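Long-range contacts in insulinase family protease (Yersinia pestis, PDB 3GO9), which is predicted to be an insulinase-family (M16) peptidase, and so probably hydrolyses peptide bonds, although its natural substrate is not established: residues L269-D274 with T439-M444; W172-K177 with A250-E255; N358-A363 with E426-L431. One frame throughout, in Å; residues are numbered along the deposited sequence.

Contact 1 of 3, residues L269-D274 with T439-M444; sequences LSLMWD and TTLVLM
Ser-270 pairs with Val-442, and Met-272 with Thr-440 two residues further on, as hydrogen-bonded antiparallel pairs. Thr-439, just before the second strand, can be followed outward from the backbone. Its CB lies over one face of the Trp-273 ring, 3.9 Å from the centroid of the six-membered ring, in a CH-pi contact. From there OG1 points anti to the backbone N (chi1 -159°), which places it 3.4 Å above the plane of the same Trp-273 ring, offset toward the rim, and lets it donate to Met-272 O at 3.2 Å from above the carbonyl plane. Met-272 O also takes Thr-440 N and a water that accepts from Thr-440 OG1. Trp-273 NE1 binds Gln-437 O. In the conformer of selenomethionine Met-272 described here, one of two, CG lies 3.4 Å from Thr-440 O and 3.5 Å from Val-442 CG2. Ser-270 OG is hydrogen-bonded to His-333 ND1, and His-333 is, with Asp-320, a ligand of a zinc ion. On the leucine face, Leu-269 CB rests on Leu-443 CD1, and helix 341-358 covers Leu-269 and Leu-271. This is the antiparallel centre of the mixed sheet in an alpha/beta domain of the M16 type.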
ATOM      1  N   LEU A 269      14.211 -13.093  12.038  1.00 11.52           N
ATOM      2  CA  LEU A 269      13.664 -14.238  11.348  1.00 11.93           C
ATOM      3  C   LEU A 269      12.201 -13.997  11.043  1.00 11.77           C
ATOM      4  O   LEU A 269      11.397 -13.762  11.960  1.00 11.47           O
ATOM      5  CB  LEU A 269      13.799 -15.506  12.246  1.00 11.41           C
ATOM      6  CG  LEU A 269      13.141 -16.756  11.646  1.00 13.25           C
ATOM      7  CD1 LEU A 269      13.885 -17.105  10.344  1.00 12.93           C
ATOM      8  CD2 LEU A 269      13.190 -17.932  12.599  1.00 14.94           C
ATOM      9  N   SER A 270      11.843 -14.071   9.753  1.00 11.40           N
ATOM     10  CA  SER A 270      10.462 -13.883   9.335  1.00 12.67           C
ATOM     11  C   SER A 270       9.897 -15.252   8.937  1.00 12.99           C
ATOM     12  O   SER A 270      10.549 -16.019   8.229  1.00 13.28           O
ATOM     13  CB  SER A 270      10.337 -12.859   8.218  1.00 13.50           C
ATOM     14  OG  SER A 270      10.792 -11.553   8.691  1.00 16.89           O
ATOM     15  N   LEU A 271       8.727 -15.554   9.470  1.00 11.20           N
ATOM     16  CA  LEU A 271       7.950 -16.732   9.098  1.00 12.56           C
ATOM     17  C   LEU A 271       6.901 -16.170   8.161  1.00 12.43           C
ATOM     18  O   LEU A 271       5.988 -15.417   8.586  1.00 12.50           O
ATOM     19  CB  LEU A 271       7.306 -17.392  10.348  1.00 13.12           C
ATOM     20  CG  LEU A 271       8.217 -17.694  11.534  1.00 16.59           C
ATOM     21  CD1 LEU A 271       7.373 -18.436  12.617  1.00 17.83           C
ATOM     22  CD2 LEU A 271       9.457 -18.483  11.211  1.00 15.73           C
HETATM   23  N   MSE A 272       7.003 -16.516   6.869  1.00 11.59           N
HETATM   24  CA  MSE A 272       6.223 -15.847   5.811  0.50 12.53           C
HETATM   25  C   MSE A 272       5.295 -16.773   5.100  1.00 11.91           C
HETATM   26  O   MSE A 272       5.638 -17.918   4.858  1.00 11.79           O
HETATM   27  CB  MSE A 272       7.071 -15.323   4.633  0.50 12.35           C
HETATM   28  CG  MSE A 272       8.486 -14.978   4.839  0.50 15.53           C
HETATM   29 SE   MSE A 272       8.602 -13.261   4.029  0.30 23.90          SE
HETATM   30  CE  MSE A 272       7.611 -12.579   5.525  0.50  2.00           C
ATOM     31  N   TRP A 273       4.150 -16.250   4.698  1.00 12.31           N
ATOM     32  CA  TRP A 273       3.256 -16.937   3.762  1.00 12.46           C
ATOM     33  C   TRP A 273       2.898 -15.963   2.625  1.00 13.47           C
ATOM     34  O   TRP A 273       2.611 -14.783   2.867  1.00 15.27           O
ATOM     35  CB  TRP A 273       1.976 -17.365   4.477  1.00 11.95           C
ATOM     36  CG  TRP A 273       2.140 -18.422   5.507  1.00 13.14           C
ATOM     37  CD1 TRP A 273       1.911 -19.750   5.332  1.00 14.21           C
ATOM     38  CD2 TRP A 273       2.548 -18.263   6.875  1.00 16.74           C
ATOM     39  NE1 TRP A 273       2.161 -20.443   6.495  1.00 13.83           N
ATOM     40  CE2 TRP A 273       2.553 -19.552   7.460  1.00 16.26           C
ATOM     41  CE3 TRP A 273       2.967 -17.172   7.653  1.00 18.60           C
ATOM     42  CZ2 TRP A 273       2.920 -19.774   8.800  1.00 17.15           C
ATOM     43  CZ3 TRP A 273       3.343 -17.404   8.997  1.00 17.55           C
ATOM     44  CH2 TRP A 273       3.301 -18.704   9.545  1.00 17.41           C
ATOM     45  N   ASP A 274       2.893 -16.456   1.382  1.00 12.13           N
ATOM     46  CA  ASP A 274       2.705 -15.644   0.216  1.00 13.55           C
ATOM     47  C   ASP A 274       1.717 -16.425  -0.655  1.00 14.24           C
ATOM     48  O   ASP A 274       1.890 -17.634  -0.842  1.00 15.35           O
ATOM     49  CB  ASP A 274       4.043 -15.469  -0.479  1.00 14.03           C
ATOM     50  CG  ASP A 274       3.894 -15.207  -1.965  1.00 16.14           C
ATOM     51  OD1 ASP A 274       3.611 -14.053  -2.307  1.00 18.23           O
ATOM     52  OD2 ASP A 274       4.073 -16.153  -2.755  1.00 15.79           O
ATOM     53  N   THR A 439       5.231 -22.570   6.431  1.00 13.73           N
ATOM     54  CA  THR A 439       5.834 -21.249   6.371  1.00 13.62           C
ATOM     55  C   THR A 439       7.118 -21.301   5.539  1.00 11.87           C
ATOM     56  O   THR A 439       7.669 -22.378   5.213  1.00 13.70           O
ATOM     57  CB  THR A 439       6.139 -20.705   7.799  1.00 12.83           C
ATOM     58  OG1 THR A 439       6.242 -19.284   7.726  1.00 17.87           O
ATOM     59  CG2 THR A 439       7.397 -21.324   8.361  1.00 11.74           C
ATOM     60  N   THR A 440       7.579 -20.092   5.166  1.00 11.12           N
ATOM     61  CA  THR A 440       8.842 -19.886   4.526  1.00 10.65           C
ATOM     62  C   THR A 440       9.713 -19.109   5.481  1.00 10.98           C
ATOM     63  O   THR A 440       9.293 -18.040   5.934  1.00 10.95           O
ATOM     64  CB  THR A 440       8.667 -19.136   3.231  1.00 11.21           C
ATOM     65  OG1 THR A 440       7.867 -19.948   2.345  1.00 11.58           O
ATOM     66  CG2 THR A 440      10.001 -18.839   2.574  1.00 10.24           C
ATOM     67  N   LEU A 441      10.890 -19.636   5.782  1.00 10.57           N
ATOM     68  CA  LEU A 441      11.807 -18.983   6.719  1.00 10.59           C
ATOM     69  C   LEU A 441      12.724 -18.024   6.011  1.00 10.15           C
ATOM     70  O   LEU A 441      13.558 -18.428   5.187  1.00 11.13           O
ATOM     71  CB  LEU A 441      12.645 -19.974   7.509  1.00 10.41           C
ATOM     72  CG  LEU A 441      11.926 -21.063   8.267  1.00 15.96           C
ATOM     73  CD1 LEU A 441      12.957 -21.969   9.014  1.00 17.00           C
ATOM     74  CD2 LEU A 441      10.920 -20.457   9.214  1.00 16.45           C
ATOM     75  N   VAL A 442      12.642 -16.754   6.391  1.00 10.24           N
ATOM     76  CA  VAL A 442      13.492 -15.736   5.796  1.00 10.24           C
ATOM     77  C   VAL A 442      14.285 -15.073   6.923  1.00 11.68           C
ATOM     78  O   VAL A 442      13.716 -14.356   7.725  1.00 12.77           O
ATOM     79  CB  VAL A 442      12.669 -14.719   5.029  1.00 10.74           C
ATOM     80  CG1 VAL A 442      13.645 -13.614   4.506  1.00 11.49           C
ATOM     81  CG2 VAL A 442      11.858 -15.380   3.892  1.00 12.04           C
ATOM     82  N   LEU A 443      15.581 -15.290   6.940  1.00 12.56           N
ATOM     83  CA  LEU A 443      16.447 -14.782   8.024  1.00 12.54           C
ATOM     84  C   LEU A 443      17.233 -13.618   7.484  1.00 14.41           C
ATOM     85  O   LEU A 443      18.055 -13.818   6.582  1.00 15.32           O
ATOM     86  CB  LEU A 443      17.428 -15.835   8.476  1.00 12.47           C
ATOM     87  CG  LEU A 443      18.331 -15.377   9.640  1.00 13.08           C
ATOM     88  CD1 LEU A 443      17.557 -15.035  10.901  1.00 12.11           C
ATOM     89  CD2 LEU A 443      19.345 -16.416   9.912  1.00 14.47           C
HETATM   90  N   MSE A 444      17.050 -12.454   8.094  1.00 15.72           N
HETATM   91  CA  MSE A 444      17.895 -11.306   7.747  1.00 17.87           C
HETATM   92  C   MSE A 444      19.000 -11.264   8.803  1.00 18.36           C
HETATM   93  O   MSE A 444      18.705 -11.364   9.984  1.00 18.84           O
HETATM   94  CB  MSE A 444      17.118 -10.021   7.793  1.00 18.80           C
HETATM   95  CG  MSE A 444      15.706 -10.140   7.366  1.00 24.13           C
HETATM   96 SE   MSE A 444      15.554 -10.343   5.435  0.60 32.70          SE
HETATM   97  CE  MSE A 444      15.751  -8.426   5.251  1.00 29.63           C
TER
HETATM   98  O   HOH W   1       5.088 -20.061   3.193  1.00 13.28           O

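Contact 2 of 3, residues W172-K177 with A250-E255; sequences WRYRLK and APLPPE
Arg-175 meets Ala-250 end-on, with NH1 and NH2 both donating to the single carbonyl oxygen. Its chain leaves with CG anti to the backbone N (chi1 -169°) and bends at chi2 (69°), which carries the guanidinium to Ala-250. Each nitrogen lies 2.7 Å from Ala-250 O, and that oxygen sits close to the guanidinium plane. One face of the guanidinium is turned to the backbone of Leu-252, whose CA lies over its centre. Leu-252 CD1 touches Arg-175 CD at 3.8 Å and also reaches the edge of the Tyr-174 ring at CE2, its side chain crossing both residues at about a right angle. Pro-253 approaches the phenol end, with CG 3.6 Å from Tyr-174 OH. The hydroxyl donates to a water that in turn donates to Pro-253 O and Glu-255 O. A second water joins Arg-175 O and Lys-177 O to Ala-250 N.

In the next shell, Asp-274 of strand 267-276 forms salt bridges to Arg-175 NH2 and Arg-327 and accepts from Leu-252 N; it probably balances the charge and helps to orient the guanidinium. Arg-175 NE is buried without a partner. Tyr-174 also leans on strand 257-261. An arginine gripping a main-chain carbonyl, with waters filling in beside it, thus makes a junction between helix 170-175 and the proline-rich loop leading into the second sheet, consistent with the two related halves of M16 peptidases, which it joins.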
ATOM      1  N   TRP A 172      14.077  -7.045  -0.976  1.00 14.04           N
ATOM      2  CA  TRP A 172      13.435  -6.728  -2.230  1.00 13.12           C
ATOM      3  C   TRP A 172      14.127  -7.352  -3.434  1.00 12.26           C
ATOM      4  O   TRP A 172      13.429  -7.917  -4.292  1.00 13.25           O
ATOM      5  CB  TRP A 172      13.233  -5.196  -2.362  1.00 13.78           C
ATOM      6  CG  TRP A 172      12.364  -4.851  -3.548  1.00 13.55           C
ATOM      7  CD1 TRP A 172      12.724  -4.111  -4.620  1.00 12.34           C
ATOM      8  CD2 TRP A 172      10.990  -5.246  -3.763  1.00 12.58           C
ATOM      9  NE1 TRP A 172      11.666  -4.026  -5.513  1.00 11.70           N
ATOM     10  CE2 TRP A 172      10.592  -4.706  -5.009  1.00 12.97           C
ATOM     11  CE3 TRP A 172      10.068  -5.988  -3.036  1.00 13.67           C
ATOM     12  CZ2 TRP A 172       9.331  -4.914  -5.532  1.00 14.52           C
ATOM     13  CZ3 TRP A 172       8.789  -6.166  -3.560  1.00 14.17           C
ATOM     14  CH2 TRP A 172       8.446  -5.653  -4.792  1.00 14.00           C
ATOM     15  N   ARG A 173      15.448  -7.331  -3.450  1.00 11.65           N
ATOM     16  CA  ARG A 173      16.252  -7.993  -4.488  1.00 12.62           C
ATOM     17  C   ARG A 173      15.924  -9.466  -4.559  1.00 12.32           C
ATOM     18  O   ARG A 173      15.702 -10.008  -5.644  1.00 14.09           O
ATOM     19  CB  ARG A 173      17.759  -7.808  -4.291  1.00 13.09           C
ATOM     20  CG  ARG A 173      18.225  -6.385  -4.418  1.00 15.54           C
ATOM     21  CD  ARG A 173      17.781  -5.766  -5.722  1.00 16.95           C
ATOM     22  NE  ARG A 173      18.280  -4.413  -5.856  1.00 18.83           N
ATOM     23  CZ  ARG A 173      17.888  -3.563  -6.790  1.00 18.62           C
ATOM     24  NH1 ARG A 173      16.988  -3.933  -7.712  1.00 22.50           N
ATOM     25  NH2 ARG A 173      18.424  -2.333  -6.806  1.00 16.54           N
ATOM     26  N   TYR A 174      15.763 -10.095  -3.415  1.00 12.92           N
ATOM     27  CA  TYR A 174      15.355 -11.518  -3.408  1.00 11.44           C
ATOM     28  C   TYR A 174      13.945 -11.701  -3.939  1.00 11.61           C
ATOM     29  O   TYR A 174      13.696 -12.518  -4.820  1.00 11.04           O
ATOM     30  CB  TYR A 174      15.474 -12.069  -1.976  1.00 11.62           C
ATOM     31  CG  TYR A 174      15.101 -13.519  -1.876  1.00 11.71           C
ATOM     32  CD1 TYR A 174      15.939 -14.520  -2.378  1.00 12.64           C
ATOM     33  CD2 TYR A 174      13.917 -13.908  -1.347  1.00 12.33           C
ATOM     34  CE1 TYR A 174      15.620 -15.869  -2.287  1.00 12.21           C
ATOM     35  CE2 TYR A 174      13.564 -15.275  -1.277  1.00 12.67           C
ATOM     36  CZ  TYR A 174      14.415 -16.239  -1.756  1.00 14.90           C
ATOM     37  OH  TYR A 174      14.063 -17.567  -1.705  1.00 16.01           O
ATOM     38  N   ARG A 175      13.013 -10.901  -3.416  1.00  9.14           N
ATOM     39  CA  ARG A 175      11.635 -11.043  -3.749  1.00 10.82           C
ATOM     40  C   ARG A 175      11.322 -10.799  -5.215  1.00 11.04           C
ATOM     41  O   ARG A 175      10.411 -11.427  -5.742  1.00 12.01           O
ATOM     42  CB  ARG A 175      10.756 -10.149  -2.854  1.00 10.25           C
ATOM     43  CG  ARG A 175       9.270 -10.403  -2.937  1.00 11.40           C
ATOM     44  CD  ARG A 175       8.870 -11.730  -2.352  1.00 15.25           C
ATOM     45  NE  ARG A 175       7.506 -12.163  -2.709  1.00 15.44           N
ATOM     46  CZ  ARG A 175       7.159 -12.733  -3.866  1.00 15.38           C
ATOM     47  NH1 ARG A 175       8.032 -12.874  -4.861  1.00 13.13           N
ATOM     48  NH2 ARG A 175       5.909 -13.111  -4.043  1.00 15.55           N
ATOM     49  N   LEU A 176      12.102  -9.919  -5.851  1.00 10.79           N
ATOM     50  CA  LEU A 176      11.992  -9.578  -7.267  1.00 12.35           C
ATOM     51  C   LEU A 176      12.356 -10.740  -8.210  1.00 12.76           C
ATOM     52  O   LEU A 176      12.041 -10.721  -9.403  1.00 13.58           O
ATOM     53  CB  LEU A 176      12.959  -8.457  -7.574  1.00 13.63           C
ATOM     54  CG  LEU A 176      12.580  -7.031  -7.225  1.00 15.11           C
ATOM     55  CD1 LEU A 176      13.785  -6.111  -7.471  1.00 14.32           C
ATOM     56  CD2 LEU A 176      11.409  -6.583  -8.101  1.00 17.84           C
ATOM     57  N   LYS A 177      13.084 -11.734  -7.712  1.00 12.85           N
ATOM     58  CA  LYS A 177      13.574 -12.790  -8.641  1.00 13.02           C
ATOM     59  C   LYS A 177      12.393 -13.522  -9.316  1.00 11.99           C
ATOM     60  O   LYS A 177      11.362 -13.879  -8.690  1.00 13.23           O
ATOM     61  CB  LYS A 177      14.502 -13.762  -7.945  1.00 14.15           C
ATOM     62  CG  LYS A 177      15.800 -13.183  -7.465  1.00 16.53           C
ATOM     63  CD  LYS A 177      16.625 -14.193  -6.753  1.00 19.90           C
ATOM     64  CE  LYS A 177      18.069 -13.681  -6.568  1.00 23.67           C
ATOM     65  NZ  LYS A 177      18.800 -14.497  -5.560  1.00 23.64           N
ATOM     66  N   ALA A 250       6.524 -13.024  -8.936  1.00 15.66           N
ATOM     67  CA  ALA A 250       6.425 -14.495  -8.935  1.00 14.77           C
ATOM     68  C   ALA A 250       6.105 -14.970  -7.503  1.00 13.96           C
ATOM     69  O   ALA A 250       6.279 -14.217  -6.495  1.00 13.09           O
ATOM     70  CB  ALA A 250       7.694 -15.093  -9.380  1.00 16.61           C
ATOM     71  N   PRO A 251       5.654 -16.214  -7.365  1.00 12.82           N
ATOM     72  CA  PRO A 251       5.420 -16.710  -6.000  1.00 12.83           C
ATOM     73  C   PRO A 251       6.736 -16.759  -5.224  1.00 11.72           C
ATOM     74  O   PRO A 251       7.811 -16.944  -5.801  1.00 11.76           O
ATOM     75  CB  PRO A 251       4.918 -18.143  -6.231  1.00 13.41           C
ATOM     76  CG  PRO A 251       4.375 -18.125  -7.653  1.00 14.23           C
ATOM     77  CD  PRO A 251       5.261 -17.187  -8.392  1.00 14.62           C
ATOM     78  N   LEU A 252       6.641 -16.544  -3.916  1.00 12.24           N
ATOM     79  CA  LEU A 252       7.780 -16.708  -3.038  1.00 12.01           C
ATOM     80  C   LEU A 252       8.243 -18.147  -3.033  1.00 11.55           C
ATOM     81  O   LEU A 252       7.454 -19.038  -2.743  1.00 12.73           O
ATOM     82  CB  LEU A 252       7.404 -16.295  -1.641  1.00 12.24           C
ATOM     83  CG  LEU A 252       8.517 -16.270  -0.608  1.00 12.56           C
ATOM     84  CD1 LEU A 252       9.569 -15.156  -0.791  1.00 15.73           C
ATOM     85  CD2 LEU A 252       7.843 -16.128   0.756  1.00 14.49           C
ATOM     86  N   PRO A 253       9.533 -18.388  -3.295  1.00 11.84           N
ATOM     87  CA  PRO A 253       9.983 -19.782  -3.198  1.00 12.89           C
ATOM     88  C   PRO A 253       9.882 -20.340  -1.799  1.00 13.36           C
ATOM     89  O   PRO A 253      10.011 -19.597  -0.852  1.00 11.76           O
ATOM     90  CB  PRO A 253      11.457 -19.729  -3.628  1.00 14.04           C
ATOM     91  CG  PRO A 253      11.638 -18.468  -4.271  1.00 14.82           C
ATOM     92  CD  PRO A 253      10.627 -17.497  -3.748  1.00 14.86           C
ATOM     93  N   PRO A 254       9.713 -21.672  -1.676  1.00 13.80           N
ATOM     94  CA  PRO A 254       9.543 -22.289  -0.375  1.00 15.25           C
ATOM     95  C   PRO A 254      10.822 -22.467   0.469  1.00 14.30           C
ATOM     96  O   PRO A 254      10.743 -22.646   1.702  1.00 15.26           O
ATOM     97  CB  PRO A 254       8.968 -23.660  -0.731  1.00 14.86           C
ATOM     98  CG  PRO A 254       9.505 -23.955  -2.080  1.00 15.70           C
ATOM     99  CD  PRO A 254       9.761 -22.661  -2.764  1.00 16.39           C
ATOM    100  N   GLU A 255      11.991 -22.414  -0.165  1.00 14.32           N
ATOM    101  CA  GLU A 255      13.235 -22.728   0.501  1.00 16.12           C
ATOM    102  C   GLU A 255      13.610 -21.653   1.552  1.00 15.05           C
ATOM    103  O   GLU A 255      13.365 -20.454   1.335  1.00 16.13           O
ATOM    104  CB  GLU A 255      14.380 -22.887  -0.541  1.00 16.71           C
ATOM    105  CG  GLU A 255      14.220 -24.082  -1.469  1.00 20.67           C
ATOM    106  CD  GLU A 255      13.237 -23.835  -2.620  1.00 24.67           C
ATOM    107  OE1 GLU A 255      12.952 -22.649  -2.912  1.00 21.24           O
ATOM    108  OE2 GLU A 255      12.747 -24.830  -3.221  1.00 31.57           O
TER
HETATM  109  O   HOH W   2      12.292 -18.374  -0.010  1.00 13.53           O
HETATM  110  O   HOH W   3       9.143 -12.287  -7.984  1.00 12.56           O
HETATM  111  O   HOH W   4      10.697 -15.408  -6.609  1.00 32.32           O

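Contact 3 of 3, residues N358-A363 with E426-L431; sequences NGLSQA and ELNREL
Asn-428 swings its CG beside the backbone N (chi1 -78°), and a chi2 of -9° turns the carboxamide so that both its polar atoms meet the backbone of Leu-360. Asn-428 OD1 accepts from Leu-360 N at 2.9 Å, with the donor tilted out of the amide carbonyl plane, while Asn-428 ND2 donates to Leu-360 O at 3.1 Å. The second bond is the straighter, 166° at the hydrogen, and uses a lone pair of Leu-360 O with the acceptor close to the amide plane. Together they clamp the side chain to the N-H and C=O of one residue and fix the rotation of the amide.

Gly-359 makes the close approach possible. It leaves helix 341-358 with positive phi, and its CA passes 3.4 Å from Asn-428 OD1; the absence of a side chain lets the two come this close.

Beneath the polar pair, Leu-360 turns into the hydrophobic side of helix 424-435. Its CG meets Leu-431 CD1 at 4.1 Å, the two side chains crossing at about a right angle, and Leu-360 CD1 lies 4.2 Å from Leu-427 CD2. Leu-368 of helix 362-377 touches both Leu-360 and Leu-427, while helix 283-309 packs on Leu-427 and Leu-431. Ser-361 then serves as N-cap of helix 362-377.

The amide thus probably takes the place of main-chain partners in the short link between helices 341-358 and 362-377, pairing with both the N-H and the C=O of Leu-360 while the apolar branches of that residue remain in the core between helices.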
ATOM      1  N   ASN A 358      -4.815 -27.307  18.293  1.00 15.94           N
ATOM      2  CA  ASN A 358      -5.883 -27.089  19.256  1.00 17.65           C
ATOM      3  C   ASN A 358      -6.576 -25.744  19.232  1.00 16.92           C
ATOM      4  O   ASN A 358      -7.677 -25.598  19.803  1.00 18.53           O
ATOM      5  CB  ASN A 358      -5.306 -27.343  20.644  1.00 18.46           C
ATOM      6  CG  ASN A 358      -4.839 -28.786  20.806  1.00 21.56           C
ATOM      7  OD1 ASN A 358      -3.745 -29.061  21.317  1.00 28.62           O
ATOM      8  ND2 ASN A 358      -5.676 -29.714  20.356  1.00 25.79           N
ATOM      9  N   GLY A 359      -5.967 -24.751  18.600  1.00 15.16           N
ATOM     10  CA  GLY A 359      -6.544 -23.451  18.499  1.00 15.60           C
ATOM     11  C   GLY A 359      -6.666 -22.708  19.795  1.00 15.44           C
ATOM     12  O   GLY A 359      -5.953 -22.993  20.784  1.00 16.19           O
ATOM     13  N   LEU A 360      -7.580 -21.772  19.779  1.00 15.56           N
ATOM     14  CA  LEU A 360      -7.901 -20.943  20.917  1.00 14.81           C
ATOM     15  C   LEU A 360      -8.774 -21.744  21.868  1.00 15.52           C
ATOM     16  O   LEU A 360      -9.534 -22.621  21.457  1.00 14.42           O
ATOM     17  CB  LEU A 360      -8.644 -19.705  20.449  1.00 14.72           C
ATOM     18  CG  LEU A 360      -7.909 -18.681  19.603  1.00 17.77           C
ATOM     19  CD1 LEU A 360      -8.739 -17.398  19.593  1.00 19.88           C
ATOM     20  CD2 LEU A 360      -6.508 -18.422  20.147  1.00 19.36           C
ATOM     21  N   SER A 361      -8.674 -21.411  23.146  1.00 14.98           N
ATOM     22  CA  SER A 361      -9.678 -21.848  24.120  1.00 16.25           C
ATOM     23  C   SER A 361     -10.962 -21.043  23.962  1.00 16.56           C
ATOM     24  O   SER A 361     -10.978 -19.963  23.360  1.00 16.13           O
ATOM     25  CB  SER A 361      -9.165 -21.654  25.555  1.00 16.86           C
ATOM     26  OG  SER A 361      -9.073 -20.297  25.852  1.00 17.55           O
ATOM     27  N   GLN A 362     -12.040 -21.535  24.547  1.00 17.66           N
ATOM     28  CA  GLN A 362     -13.285 -20.800  24.489  1.00 18.36           C
ATOM     29  C   GLN A 362     -13.139 -19.465  25.168  1.00 17.72           C
ATOM     30  O   GLN A 362     -13.692 -18.474  24.724  1.00 16.26           O
ATOM     31  CB  GLN A 362     -14.406 -21.594  25.174  1.00 19.43           C
ATOM     32  CG  GLN A 362     -15.786 -20.915  25.066  1.00 20.57           C
ATOM     33  CD  GLN A 362     -16.331 -20.957  23.662  1.00 21.69           C
ATOM     34  OE1 GLN A 362     -16.467 -22.033  23.063  1.00 22.08           O
ATOM     35  NE2 GLN A 362     -16.630 -19.779  23.112  1.00 22.57           N
ATOM     36  N   ALA A 363     -12.410 -19.428  26.291  1.00 17.98           N
ATOM     37  CA  ALA A 363     -12.244 -18.168  27.011  1.00 18.52           C
ATOM     38  C   ALA A 363     -11.450 -17.153  26.189  1.00 18.68           C
ATOM     39  O   ALA A 363     -11.780 -15.960  26.164  1.00 18.84           O
ATOM     40  CB  ALA A 363     -11.549 -18.408  28.368  1.00 18.95           C
ATOM     41  N   GLU A 426     -15.153 -22.637  13.996  1.00 12.08           N
ATOM     42  CA  GLU A 426     -14.872 -22.028  12.694  1.00 11.72           C
ATOM     43  C   GLU A 426     -13.551 -21.315  12.743  1.00 11.45           C
ATOM     44  O   GLU A 426     -12.692 -21.495  11.830  1.00 11.56           O
ATOM     45  CB  GLU A 426     -15.986 -21.074  12.287  1.00 12.18           C
ATOM     46  CG  GLU A 426     -17.278 -21.753  11.916  1.00 13.85           C
ATOM     47  CD  GLU A 426     -18.476 -20.802  11.740  1.00 16.91           C
ATOM     48  OE1 GLU A 426     -18.514 -19.672  12.280  1.00 15.09           O
ATOM     49  OE2 GLU A 426     -19.438 -21.229  11.077  1.00 19.86           O
ATOM     50  N   LEU A 427     -13.361 -20.499  13.781  1.00 11.36           N
ATOM     51  CA  LEU A 427     -12.079 -19.765  13.871  1.00 11.95           C
ATOM     52  C   LEU A 427     -10.921 -20.778  14.050  1.00  9.84           C
ATOM     53  O   LEU A 427      -9.883 -20.633  13.446  1.00 11.02           O
ATOM     54  CB  LEU A 427     -12.076 -18.743  15.001  1.00 12.36           C
ATOM     55  CG  LEU A 427     -10.887 -17.752  14.951  1.00 14.72           C
ATOM     56  CD1 LEU A 427     -10.850 -16.980  13.639  1.00 16.20           C
ATOM     57  CD2 LEU A 427     -10.873 -16.737  16.061  1.00 20.20           C
ATOM     58  N   ASN A 428     -11.096 -21.789  14.892  1.00 11.09           N
ATOM     59  CA  ASN A 428     -10.020 -22.787  15.063  1.00  9.42           C
ATOM     60  C   ASN A 428      -9.711 -23.602  13.804  1.00  9.81           C
ATOM     61  O   ASN A 428      -8.552 -23.959  13.541  1.00 10.38           O
ATOM     62  CB  ASN A 428     -10.347 -23.696  16.265  1.00 10.12           C
ATOM     63  CG  ASN A 428     -10.050 -23.037  17.570  1.00 11.32           C
ATOM     64  OD1 ASN A 428      -9.447 -21.974  17.592  1.00 11.90           O
ATOM     65  ND2 ASN A 428     -10.487 -23.656  18.692  1.00 11.97           N
ATOM     66  N   ARG A 429     -10.728 -23.943  13.019  1.00 10.79           N
ATOM     67  CA  ARG A 429     -10.486 -24.596  11.737  1.00 11.57           C
ATOM     68  C   ARG A 429      -9.655 -23.730  10.805  1.00 10.56           C
ATOM     69  O   ARG A 429      -8.762 -24.250  10.153  1.00 11.46           O
ATOM     70  CB  ARG A 429     -11.791 -24.976  11.060  1.00 12.05           C
ATOM     71  CG  ARG A 429     -11.642 -25.602   9.693  1.00 12.99           C
ATOM     72  CD  ARG A 429     -10.886 -26.915   9.746  1.00 12.38           C
ATOM     73  NE  ARG A 429     -11.602 -27.915  10.581  1.00 13.99           N
ATOM     74  CZ  ARG A 429     -11.179 -29.151  10.866  1.00 15.37           C
ATOM     75  NH1 ARG A 429     -10.030 -29.637  10.402  1.00 16.96           N
ATOM     76  NH2 ARG A 429     -11.956 -29.939  11.622  1.00 18.95           N
ATOM     77  N   GLU A 430      -9.990 -22.441  10.741  1.00 10.69           N
ATOM     78  CA  GLU A 430      -9.259 -21.454   9.909  1.00 11.28           C
ATOM     79  C   GLU A 430      -7.795 -21.393  10.393  1.00 11.94           C
ATOM     80  O   GLU A 430      -6.846 -21.493   9.588  1.00 11.61           O
ATOM     81  CB  GLU A 430      -9.951 -20.106  10.010  1.00 10.85           C
ATOM     82  CG  GLU A 430      -9.363 -19.019   9.181  1.00 13.21           C
ATOM     83  CD  GLU A 430      -9.487 -19.225   7.697  1.00 18.76           C
ATOM     84  OE1 GLU A 430     -10.552 -19.668   7.246  1.00 22.09           O
ATOM     85  OE2 GLU A 430      -8.501 -18.901   6.969  1.00 20.11           O
ATOM     86  N   LEU A 431      -7.604 -21.345  11.693  1.00 10.91           N
ATOM     87  CA  LEU A 431      -6.245 -21.367  12.245  1.00 12.23           C
ATOM     88  C   LEU A 431      -5.484 -22.624  11.826  1.00 12.75           C
ATOM     89  O   LEU A 431      -4.294 -22.557  11.437  1.00 12.56           O
ATOM     90  CB  LEU A 431      -6.273 -21.274  13.779  1.00 12.58           C
ATOM     91  CG  LEU A 431      -6.360 -19.919  14.416  1.00 17.24           C
ATOM     92  CD1 LEU A 431      -6.725 -20.085  15.892  1.00 18.56           C
ATOM     93  CD2 LEU A 431      -5.048 -19.124  14.212  1.00 17.64           C
TER

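Contacts 1 and 2 are neighbours, their centres 11 Å apart, and they touch where strand 267-276 meets the loop 250-255 and the end of helix 170-175. Contact 3 lies among helices about 23 Å from contact 1 and 31 Å from contact 2, centre to centre. Along the chain, contact 2 closes before contact 1 opens, and contact 3 is nested within the loop that contact 1 closes. Helix 341-358 packs on contact 1 and leads into contact 3, while helix 424-435 is followed by strand 440-446. Contact 2 thus joins the first half to the second, contact 1 pairs strands within the sheet of the second half, and contact 3 fastens the turn between helices 341-358 and 362-377 to helix 424-435.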